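Local coordinates for protein SAHS4 (Ramazzottius varieornatus, PDB 5Z4G) that probably acts as a secreted, heat-soluble molecular shield under water-deficient conditions and binds zinc, at residues A[35-41]-A[150-155]; A[41-46]-A[145-149]; A[104-108]-A[120-126]. All coordinates share one frame; numbering follows the deposited sequence. Where two conformers were deposited one is given.

Contact 1: A[35-41]-A[150-155]; sequences PENWEAF and VTGKRW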
loop_
_atom_site.group_PDB
_atom_site.type_symbol
_atom_site.label_atom_id
_atom_site.label_comp_id
_atom_site.label_asym_id
_atom_site.label_seq_id
_atom_site.Cartn_x
_atom_site.Cartn_y
_atom_site.Cartn_z
ATOM N N PRO A 35 3.661 -11.178 -5.470
ATOM C CA PRO A 35 2.210 -11.172 -5.265
ATOM C C PRO A 35 1.492 -12.199 -6.138
ATOM O O PRO A 35 1.980 -12.538 -7.223
ATOM C CB PRO A 35 1.816 -9.760 -5.696
ATOM C CG PRO A 35 3.016 -8.949 -5.356
ATOM C CD PRO A 35 4.162 -9.824 -5.772
ATOM N N GLU A 36 0.372 -12.720 -5.641
ATOM C CA GLU A 36 -0.532 -13.539 -6.448
ATOM C C GLU A 36 -0.945 -12.758 -7.692
ATOM O O GLU A 36 -1.280 -11.569 -7.600
ATOM C CB GLU A 36 -1.766 -13.940 -5.644
ATOM C CG GLU A 36 -1.844 -15.420 -5.296
ATOM C CD GLU A 36 -3.252 -15.870 -4.927
ATOM O OE1 GLU A 36 -3.389 -16.650 -3.961
ATOM O OE2 GLU A 36 -4.225 -15.449 -5.592
ATOM N N ASN A 37 -0.879 -13.427 -8.847
ATOM C CA ASN A 37 -1.213 -12.841 -10.151
ATOM C C ASN A 37 -0.271 -11.693 -10.598
ATOM O O ASN A 37 -0.631 -10.878 -11.453
ATOM C CB ASN A 37 -2.693 -12.408 -10.178
ATOM C CG ASN A 37 -3.299 -12.464 -11.565
ATOM O OD1 ASN A 37 -2.957 -13.327 -12.374
ATOM N ND2 ASN A 37 -4.225 -11.551 -11.839
ATOM N N TRP A 38 0.935 -11.652 -10.030
ATOM C CA TRP A 38 1.920 -10.607 -10.331
ATOM C C TRP A 38 2.253 -10.449 -11.810
ATOM O O TRP A 38 2.301 -9.318 -12.302
ATOM C CB TRP A 38 3.204 -10.818 -9.524
ATOM C CG TRP A 38 4.221 -9.707 -9.634
ATOM C CD1 TRP A 38 5.500 -9.818 -10.099
ATOM C CD2 TRP A 38 4.048 -8.328 -9.259
ATOM N NE1 TRP A 38 6.138 -8.601 -10.031
ATOM C CE2 TRP A 38 5.275 -7.670 -9.517
ATOM C CE3 TRP A 38 2.978 -7.585 -8.725
ATOM C CZ2 TRP A 38 5.463 -6.298 -9.272
ATOM C CZ3 TRP A 38 3.163 -6.215 -8.480
ATOM C CH2 TRP A 38 4.402 -5.591 -8.750
ATOM N N GLU A 39 2.476 -11.572 -12.506
ATOM C CA GLU A 39 2.828 -11.546 -13.929
ATOM C C GLU A 39 1.762 -10.818 -14.747
ATOM O O GLU A 39 2.089 -9.912 -15.516
ATOM C CB GLU A 39 3.086 -12.951 -14.496
ATOM C CG GLU A 39 3.878 -12.934 -15.802
ATOM C CD GLU A 39 3.813 -14.232 -16.595
ATOM O OE1 GLU A 39 4.868 -14.656 -17.105
ATOM O OE2 GLU A 39 2.721 -14.824 -16.730
ATOM N N ALA A 40 0.501 -11.201 -14.547
ATOM C CA ALA A 40 -0.637 -10.574 -15.230
ATOM C C ALA A 40 -0.800 -9.089 -14.876
ATOM O O ALA A 40 -1.106 -8.280 -15.759
ATOM C CB ALA A 40 -1.927 -11.339 -14.945
ATOM N N PHE A 41 -0.586 -8.744 -13.599
ATOM C CA PHE A 41 -0.677 -7.354 -13.129
ATOM C C PHE A 41 0.404 -6.464 -13.730
ATOM O O PHE A 41 0.110 -5.355 -14.167
ATOM C CB PHE A 41 -0.664 -7.260 -11.592
ATOM C CG PHE A 41 -0.828 -5.849 -11.068
ATOM C CD1 PHE A 41 -2.100 -5.294 -10.910
ATOM C CD2 PHE A 41 0.287 -5.067 -10.746
ATOM C CE1 PHE A 41 -2.260 -3.990 -10.440
ATOM C CE2 PHE A 41 0.136 -3.764 -10.275
ATOM C CZ PHE A 41 -1.140 -3.222 -10.123
ATOM N N VAL A 150 -6.935 -5.665 -13.765
ATOM C CA VAL A 150 -6.237 -6.842 -13.216
ATOM C C VAL A 150 -5.920 -6.653 -11.746
ATOM O O VAL A 150 -5.492 -5.575 -11.330
ATOM C CB VAL A 150 -4.994 -7.238 -14.049
ATOM C CG1 VAL A 150 -4.229 -8.398 -13.421
ATOM C CG2 VAL A 150 -5.433 -7.663 -15.445
ATOM N N THR A 151 -6.156 -7.718 -10.982
ATOM C CA THR A 151 -5.972 -7.726 -9.543
ATOM C C THR A 151 -4.787 -8.594 -9.142
ATOM O O THR A 151 -4.667 -9.744 -9.570
ATOM C CB THR A 151 -7.254 -8.221 -8.843
ATOM O OG1 THR A 151 -8.327 -7.341 -9.170
ATOM C CG2 THR A 151 -7.093 -8.237 -7.339
ATOM N N GLY A 152 -3.910 -8.011 -8.331
ATOM C CA GLY A 152 -2.857 -8.742 -7.644
ATOM C C GLY A 152 -3.111 -8.757 -6.148
ATOM O O GLY A 152 -3.861 -7.937 -5.634
ATOM N N LYS A 153 -2.504 -9.705 -5.444
ATOM C CA LYS A 153 -2.670 -9.797 -3.991
ATOM C C LYS A 153 -1.332 -10.096 -3.359
ATOM O O LYS A 153 -0.627 -11.010 -3.775
ATOM C CB LYS A 153 -3.694 -10.876 -3.605
ATOM C CG LYS A 153 -5.077 -10.714 -4.221
ATOM C CD LYS A 153 -5.949 -11.938 -4.007
ATOM C CE LYS A 153 -7.287 -11.786 -4.721
ATOM N NZ LYS A 153 -8.301 -12.753 -4.211
ATOM N N ARG A 154 -0.980 -9.307 -2.356
ATOM C CA ARG A 154 0.250 -9.524 -1.605
ATOM C C ARG A 154 -0.045 -9.720 -0.131
ATOM O O ARG A 154 -0.911 -9.039 0.440
ATOM C CB ARG A 154 1.175 -8.336 -1.780
ATOM C CG ARG A 154 2.612 -8.660 -1.483
ATOM C CD ARG A 154 3.440 -7.430 -1.673
ATOM N NE ARG A 154 4.844 -7.782 -1.794
ATOM C CZ ARG A 154 5.839 -6.926 -1.615
ATOM N NH1 ARG A 154 5.578 -5.671 -1.266
ATOM N NH2 ARG A 154 7.090 -7.336 -1.755
ATOM N N TRP A 155 0.686 -10.644 0.489
ATOM C CA TRP A 155 0.523 -10.933 1.911
ATOM C C TRP A 155 1.700 -10.453 2.742
ATOM O O TRP A 155 2.851 -10.483 2.296
ATOM C CB TRP A 155 0.282 -12.428 2.144
ATOM C CG TRP A 155 -1.062 -12.875 1.646
ATOM C CD1 TRP A 155 -2.214 -12.975 2.374
ATOM C CD2 TRP A 155 -1.399 -13.260 0.307
ATOM N NE1 TRP A 155 -3.248 -13.405 1.574
ATOM C CE2 TRP A 155 -2.777 -13.589 0.302
ATOM C CE3 TRP A 155 -0.669 -13.367 -0.889
ATOM C CZ2 TRP A 155 -3.444 -14.019 -0.854
ATOM C CZ3 TRP A 155 -1.335 -13.797 -2.044
ATOM C CH2 TRP A 155 -2.710 -14.115 -2.012
#
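Glu36 and Lys153 pair as a single antiparallel, hydrogen-bonded bridge, with Glu36 N to Lys153 O at 2.7 Å and Lys153 N to Glu36 O at 3.1 Å. The first bond is bent at the hydrogen (132°) but lies in the carbonyl plane. Glu36 O also takes a CA-H...O contact from Gly152 CA at 3.2 Å. Glu36 belongs to a type II turn from Pro35 to Trp38, which leads into helix 38-44.

Asn37, at the N-cap position, makes no capping bond with its side chain. Its amide is spent across the contact instead: Asn37 ND2 donates to Thr151 O at 2.9 Å, nearly straight, with the acceptor in the amide plane. With CG anti to the backbone N (chi1 -151°), the amide swings over to strand 150-159. Val150 CG1 sits by this amide and also packs on Ala40 CB at 4.0 Å. Val150 O meets the edge of the Phe41 ring, in its plane, 3.4 Å from Phe41 CD1.

Pro35 lies side by side with Arg154, its CG against the aliphatic chain. The Arg154 guanidinium reaches on to Thr61 and Tyr156. Glu36 CB, CG and OE1 meet Trp155 CZ3 and CH2, the carboxylate turned 51° from the ring plane. Glu36 CG is 3.6 Å from Trp155 CH2 in one of two Trp155 conformers, so this meeting is less certain.

The arrangement fits the fatty-acid-binding-protein fold, in which a pair of short helices between the first two strands caps one end of the barrel. Helix 38-44 is the first, and its lead-in is tied to the last strand.

Contact 2: A[41-46]-A[145-149]; sequences FVKAAN and FTSNG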
loop_
_atom_site.group_PDB
_atom_site.type_symbol
_atom_site.label_atom_id
_atom_site.label_comp_id
_atom_site.label_asym_id
_atom_site.label_seq_id
_atom_site.Cartn_x
_atom_site.Cartn_y
_atom_site.Cartn_z
ATOM N N PHE A 41 -0.586 -8.744 -13.599
ATOM C CA PHE A 41 -0.677 -7.354 -13.129
ATOM C C PHE A 41 0.404 -6.464 -13.730
ATOM O O PHE A 41 0.110 -5.355 -14.167
ATOM C CB PHE A 41 -0.664 -7.260 -11.592
ATOM C CG PHE A 41 -0.828 -5.849 -11.068
ATOM C CD1 PHE A 41 -2.100 -5.294 -10.910
ATOM C CD2 PHE A 41 0.287 -5.067 -10.746
ATOM C CE1 PHE A 41 -2.260 -3.990 -10.440
ATOM C CE2 PHE A 41 0.136 -3.764 -10.275
ATOM C CZ PHE A 41 -1.140 -3.222 -10.123
ATOM N N VAL A 42 1.646 -6.953 -13.731
ATOM C CA VAL A 42 2.771 -6.248 -14.344
ATOM C C VAL A 42 2.454 -5.865 -15.801
ATOM O O VAL A 42 2.667 -4.718 -16.205
ATOM C CB VAL A 42 4.083 -7.073 -14.205
ATOM C CG1 VAL A 42 5.146 -6.646 -15.207
ATOM C CG2 VAL A 42 4.628 -6.955 -12.789
ATOM N N LYS A 43 1.906 -6.820 -16.557
ATOM C CA LYS A 43 1.588 -6.630 -17.977
ATOM C C LYS A 43 0.440 -5.631 -18.173
ATOM O O LYS A 43 0.582 -4.659 -18.918
ATOM C CB LYS A 43 1.273 -7.977 -18.651
ATOM C CG LYS A 43 1.079 -7.904 -20.162
ATOM C CD LYS A 43 0.466 -9.182 -20.714
ATOM C CE LYS A 43 0.064 -9.021 -22.176
ATOM N NZ LYS A 43 -0.587 -10.244 -22.722
ATOM N N ALA A 44 -0.678 -5.870 -17.490
ATOM C CA ALA A 44 -1.872 -5.038 -17.635
ATOM C C ALA A 44 -1.734 -3.624 -17.065
ATOM O O ALA A 44 -2.227 -2.663 -17.667
ATOM C CB ALA A 44 -3.071 -5.738 -17.033
ATOM N N ALA A 45 -1.063 -3.503 -15.919
ATOM C CA ALA A 45 -0.891 -2.208 -15.249
ATOM C C ALA A 45 0.358 -1.470 -15.732
ATOM O O ALA A 45 0.655 -0.361 -15.262
ATOM C CB ALA A 45 -0.882 -2.375 -13.732
ATOM N N ASN A 46 1.067 -2.092 -16.681
ATOM C CA ASN A 46 2.260 -1.534 -17.315
ATOM C C ASN A 46 3.295 -1.100 -16.282
ATOM O O ASN A 46 3.758 0.045 -16.280
ATOM C CB ASN A 46 1.893 -0.400 -18.289
ATOM C CG ASN A 46 0.881 -0.833 -19.333
ATOM O OD1 ASN A 46 -0.225 -0.294 -19.402
ATOM N ND2 ASN A 46 1.249 -1.820 -20.144
ATOM N N PHE A 145 -4.648 -5.234 -4.902
ATOM C CA PHE A 145 -4.511 -4.053 -5.755
ATOM C C PHE A 145 -5.023 -4.336 -7.155
ATOM O O PHE A 145 -4.681 -5.363 -7.749
ATOM C CB PHE A 145 -3.066 -3.519 -5.780
ATOM C CG PHE A 145 -2.011 -4.585 -5.837
ATOM C CD1 PHE A 145 -1.497 -5.139 -4.656
ATOM C CD2 PHE A 145 -1.496 -5.016 -7.060
ATOM C CE1 PHE A 145 -0.512 -6.112 -4.703
ATOM C CE2 PHE A 145 -0.515 -5.992 -7.105
ATOM C CZ PHE A 145 -0.024 -6.539 -5.929
ATOM N N THR A 146 -5.845 -3.422 -7.666
ATOM C CA THR A 146 -6.455 -3.575 -8.984
ATOM C C THR A 146 -6.149 -2.353 -9.824
ATOM O O THR A 146 -6.348 -1.227 -9.366
ATOM C CB THR A 146 -7.978 -3.782 -8.870
ATOM O OG1 THR A 146 -8.235 -4.898 -8.007
ATOM C CG2 THR A 146 -8.628 -4.034 -10.256
ATOM N N SER A 147 -5.682 -2.584 -11.049
ATOM C CA SER A 147 -5.433 -1.503 -11.993
ATOM C C SER A 147 -5.616 -2.018 -13.405
ATOM O O SER A 147 -5.154 -3.119 -13.725
ATOM C CB SER A 147 -4.021 -0.938 -11.814
ATOM O OG SER A 147 -3.861 0.226 -12.601
ATOM N N ASN A 148 -6.299 -1.229 -14.239
ATOM C CA ASN A 148 -6.564 -1.603 -15.645
ATOM C C ASN A 148 -7.211 -2.985 -15.739
ATOM O O ASN A 148 -6.919 -3.777 -16.657
ATOM C CB ASN A 148 -5.277 -1.548 -16.491
ATOM C CG ASN A 148 -4.780 -0.130 -16.737
ATOM O OD1 ASN A 148 -5.489 0.853 -16.517
ATOM N ND2 ASN A 148 -3.543 -0.026 -17.209
ATOM N N GLY A 149 -8.080 -3.269 -14.769
ATOM C CA GLY A 149 -8.853 -4.503 -14.745
ATOM C C GLY A 149 -8.204 -5.748 -14.172
ATOM O O GLY A 149 -8.856 -6.791 -14.103
#
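The aromatic contact joins Phe41 of helix 38-44 to Phe145 of strand 140-147. The two rings form a T-shaped (edge-to-face) pair, with centroids 4.8 Å apart and planes at 77°. Phe145 supplies the edge: its CD2 stands over the centre of the Phe41 ring, 3.6 Å from Phe41 CZ. Phe145 holds CG between its backbone N and carbonyl carbon (chi1 40°), which turns this edge toward the helix.

Smaller groups complete the setting. Ala45 CB covers the opposite face of Phe41, so the ring is clamped between Ala45 and Phe145. Ser147 N lies at the ring's edge, and Ser147 CB is 3.8 Å from Phe41 CE1 and 3.9 Å from Ala45 CB. With an alanine here in place of Phe41, the edge of Phe145 would probably lose its aromatic face, and a gap would open between Ala45 and Phe145.

This is where the helical segment meets the barrel end of the fatty-acid-binding-protein fold, beside the turn between the last two strands. The helix closes there in a Schellman motif, with Asn46 at positive phi.

The polar contact is a single bond. Asn148 ND2 donates to Ala44 O at 3.0 Å, with an N-H...O angle of 170° and the acceptor in the amide plane. The bond gives this carbonyl near the helix C-terminus a side-chain donor from the turn. Ser147 OG bonds instead to Glu129 O and Gln128 NE2, and Gln128 NE2 also binds Ala45 O.

Contact 3: A[104-108]-A[120-126]; sequences VDLKY and KINIPSK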
loop_
_atom_site.group_PDB
_atom_site.type_symbol
_atom_site.label_atom_id
_atom_site.label_comp_id
_atom_site.label_asym_id
_atom_site.label_seq_id
_atom_site.Cartn_x
_atom_site.Cartn_y
_atom_site.Cartn_z
ATOM N N VAL A 104 6.916 11.600 -11.269
ATOM C CA VAL A 104 5.574 11.115 -11.612
ATOM C C VAL A 104 4.662 11.377 -10.410
ATOM O O VAL A 104 4.889 10.819 -9.335
ATOM C CB VAL A 104 5.573 9.598 -11.956
ATOM C CG1 VAL A 104 4.168 9.118 -12.294
ATOM C CG2 VAL A 104 6.519 9.285 -13.113
ATOM N N ASP A 105 3.642 12.218 -10.599
ATOM C CA ASP A 105 2.684 12.559 -9.541
ATOM C C ASP A 105 1.594 11.513 -9.398
ATOM O O ASP A 105 1.059 10.999 -10.385
ATOM C CB ASP A 105 2.036 13.927 -9.787
ATOM C CG ASP A 105 2.963 15.100 -9.477
ATOM O OD1 ASP A 105 4.136 14.896 -9.087
ATOM O OD2 ASP A 105 2.499 16.250 -9.629
ATOM N N LEU A 106 1.265 11.230 -8.147
ATOM C CA LEU A 106 0.262 10.260 -7.774
ATOM C C LEU A 106 -0.687 10.984 -6.821
ATOM O O LEU A 106 -0.243 11.563 -5.830
ATOM C CB LEU A 106 0.962 9.083 -7.086
ATOM C CG LEU A 106 0.241 7.853 -6.551
ATOM C CD1 LEU A 106 1.161 6.644 -6.634
ATOM C CD2 LEU A 106 -0.259 8.071 -5.129
ATOM N N LYS A 107 -1.976 10.969 -7.143
ATOM C CA LYS A 107 -3.010 11.504 -6.262
ATOM C C LYS A 107 -3.711 10.342 -5.573
ATOM O O LYS A 107 -3.987 9.322 -6.195
ATOM C CB LYS A 107 -4.021 12.333 -7.051
ATOM C CG LYS A 107 -3.444 13.590 -7.678
ATOM C CD LYS A 107 -4.519 14.378 -8.411
ATOM C CE LYS A 107 -3.903 15.497 -9.231
ATOM N NZ LYS A 107 -4.938 16.318 -9.917
ATOM N N TYR A 108 -3.990 10.479 -4.285
ATOM C CA TYR A 108 -4.672 9.398 -3.572
ATOM C C TYR A 108 -5.652 9.886 -2.512
ATOM O O TYR A 108 -5.509 10.991 -1.992
ATOM C CB TYR A 108 -3.649 8.437 -2.932
ATOM C CG TYR A 108 -2.973 9.016 -1.713
ATOM C CD1 TYR A 108 -1.833 9.813 -1.837
ATOM C CD2 TYR A 108 -3.502 8.797 -0.426
ATOM C CE1 TYR A 108 -1.226 10.365 -0.724
ATOM C CE2 TYR A 108 -2.907 9.349 0.694
ATOM C CZ TYR A 108 -1.769 10.126 0.540
ATOM O OH TYR A 108 -1.177 10.665 1.649
ATOM N N LYS A 120 -7.492 4.812 -2.918
ATOM C CA LYS A 120 -7.803 5.025 -4.329
ATOM C C LYS A 120 -6.747 5.954 -4.887
ATOM O O LYS A 120 -6.505 7.035 -4.340
ATOM C CB LYS A 120 -9.218 5.594 -4.492
ATOM C CG LYS A 120 -10.309 4.611 -4.067
ATOM C CD LYS A 120 -11.714 5.101 -4.364
ATOM C CE LYS A 120 -12.739 4.184 -3.712
ATOM N NZ LYS A 120 -14.115 4.436 -4.220
ATOM N N ILE A 121 -6.100 5.504 -5.958
ATOM C CA ILE A 121 -4.943 6.174 -6.535
ATOM C C ILE A 121 -5.226 6.565 -7.990
ATOM O O ILE A 121 -5.785 5.780 -8.749
ATOM C CB ILE A 121 -3.705 5.248 -6.477
ATOM C CG1 ILE A 121 -3.347 4.937 -5.019
ATOM C CG2 ILE A 121 -2.522 5.854 -7.224
ATOM C CD1 ILE A 121 -2.421 3.756 -4.838
ATOM N N ASN A 122 -4.825 7.776 -8.361
ATOM C CA ASN A 122 -4.842 8.218 -9.754
ATOM C C ASN A 122 -3.473 8.760 -10.144
ATOM O O ASN A 122 -2.873 9.542 -9.404
ATOM C CB ASN A 122 -5.938 9.274 -9.976
ATOM C CG ASN A 122 -6.225 9.538 -11.454
ATOM O OD1 ASN A 122 -6.049 8.670 -12.317
ATOM N ND2 ASN A 122 -6.687 10.746 -11.747
ATOM N N ILE A 123 -2.984 8.306 -11.300
ATOM C CA ILE A 123 -1.773 8.838 -11.925
ATOM C C ILE A 123 -2.229 9.534 -13.215
ATOM O O ILE A 123 -2.394 8.881 -14.263
ATOM C CB ILE A 123 -0.694 7.756 -12.197
ATOM C CG1 ILE A 123 -0.332 6.993 -10.909
ATOM C CG2 ILE A 123 0.545 8.396 -12.823
ATOM C CD1 ILE A 123 0.488 5.731 -11.122
ATOM N N PRO A 124 -2.477 10.857 -13.136
ATOM C CA PRO A 124 -3.011 11.601 -14.285
ATOM C C PRO A 124 -2.130 11.509 -15.530
ATOM O O PRO A 124 -2.663 11.371 -16.635
ATOM C CB PRO A 124 -3.091 13.038 -13.764
ATOM C CG PRO A 124 -3.269 12.882 -12.299
ATOM C CD PRO A 124 -2.395 11.714 -11.935
ATOM N N SER A 125 -0.806 11.537 -15.347
ATOM C CA SER A 125 0.145 11.504 -16.475
ATOM C C SER A 125 0.085 10.209 -17.297
ATOM O O SER A 125 0.408 10.217 -18.487
ATOM C CB SER A 125 1.578 11.777 -16.004
ATOM O OG SER A 125 2.001 10.824 -15.046
ATOM N N LYS A 126 -0.345 9.122 -16.652
ATOM C CA LYS A 126 -0.505 7.810 -17.292
ATOM C C LYS A 126 -1.967 7.454 -17.587
ATOM O O LYS A 126 -2.244 6.401 -18.176
ATOM C CB LYS A 126 0.122 6.718 -16.418
ATOM C CG LYS A 126 1.642 6.727 -16.396
ATOM C CD LYS A 126 2.179 5.552 -15.591
ATOM C CE LYS A 126 3.688 5.417 -15.738
ATOM N NZ LYS A 126 4.439 6.493 -15.031
HETATM O O HOH W 1 0.827 12.019 -12.887
#
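Lys107 O takes two groups of the other strand: Asn122 N donates to it at 2.8 Å, in the carbonyl plane, and Ile121 CA adds a CA-H...O contact. The partner bond, Lys107 N to Asn122 O, is also 2.8 Å, nearly straight and almost along the C=O axis. Next comes the non-hydrogen-bonded pair Tyr108-Ile121; Tyr108 CA also makes a CA-H...O contact with Lys120 O at 3.1 Å.

The two segments belong to the antiparallel hairpin of strands 104-113 and 116-123, a strand-turn-strand unit of the fatty-acid-binding-protein barrel. The axes of the short strand segments 104-108 and 120-123 run at 150° to each other. Beyond Leu106 and Ile123 the backbones draw apart toward Val104 and Ser125. A water spans the wider part, donating to Asp105 O at 2.7 Å and accepting from Ser125 N.

Ile121 CG2 pushes against the branch point of Leu106, 3.5 Å from Leu106 CG, a tight pair. With its CG anti to the backbone N (chi1 -180°), Leu106 turns this branch point to the isoleucine and flanks CG2 with both methyls. Val104 CG1 meets Ile123 CG2 at 3.7 Å, and Lys126 bends to bring NZ beside the valine methyls. Tyr108 CB packs on Ile121 CG1, while its ring leads away to Thr89, Phe91 and Leu99. On the other sheet face, the Lys107 chain crosses Pro124 at about a right angle, CE nearest to CG.

Overall arrangement
Contacts 1 and 2 are two halves of one interface, their centres about 8 Å apart. They share Phe41 and join helix 38-44 to strands 150-159 and 140-147. They also touch: Pro35 CB packs on Phe145 CZ at 3.7 Å, and Val150 CG2 on Ala44 CB at 3.4 Å. Contact 3 lies farther along the same sheet, its centre about 14 Å from that of contact 2 and about 20 Å from that of contact 1. The zinc-binding His101 side chain is about 6 Å from that of Val104. That of His85, which also binds this zinc, is about 11 Å from that of Arg154. A tetraethylene glycol, probably from the crystallisation liquor, lies about 4 Å from the Leu106 side chain.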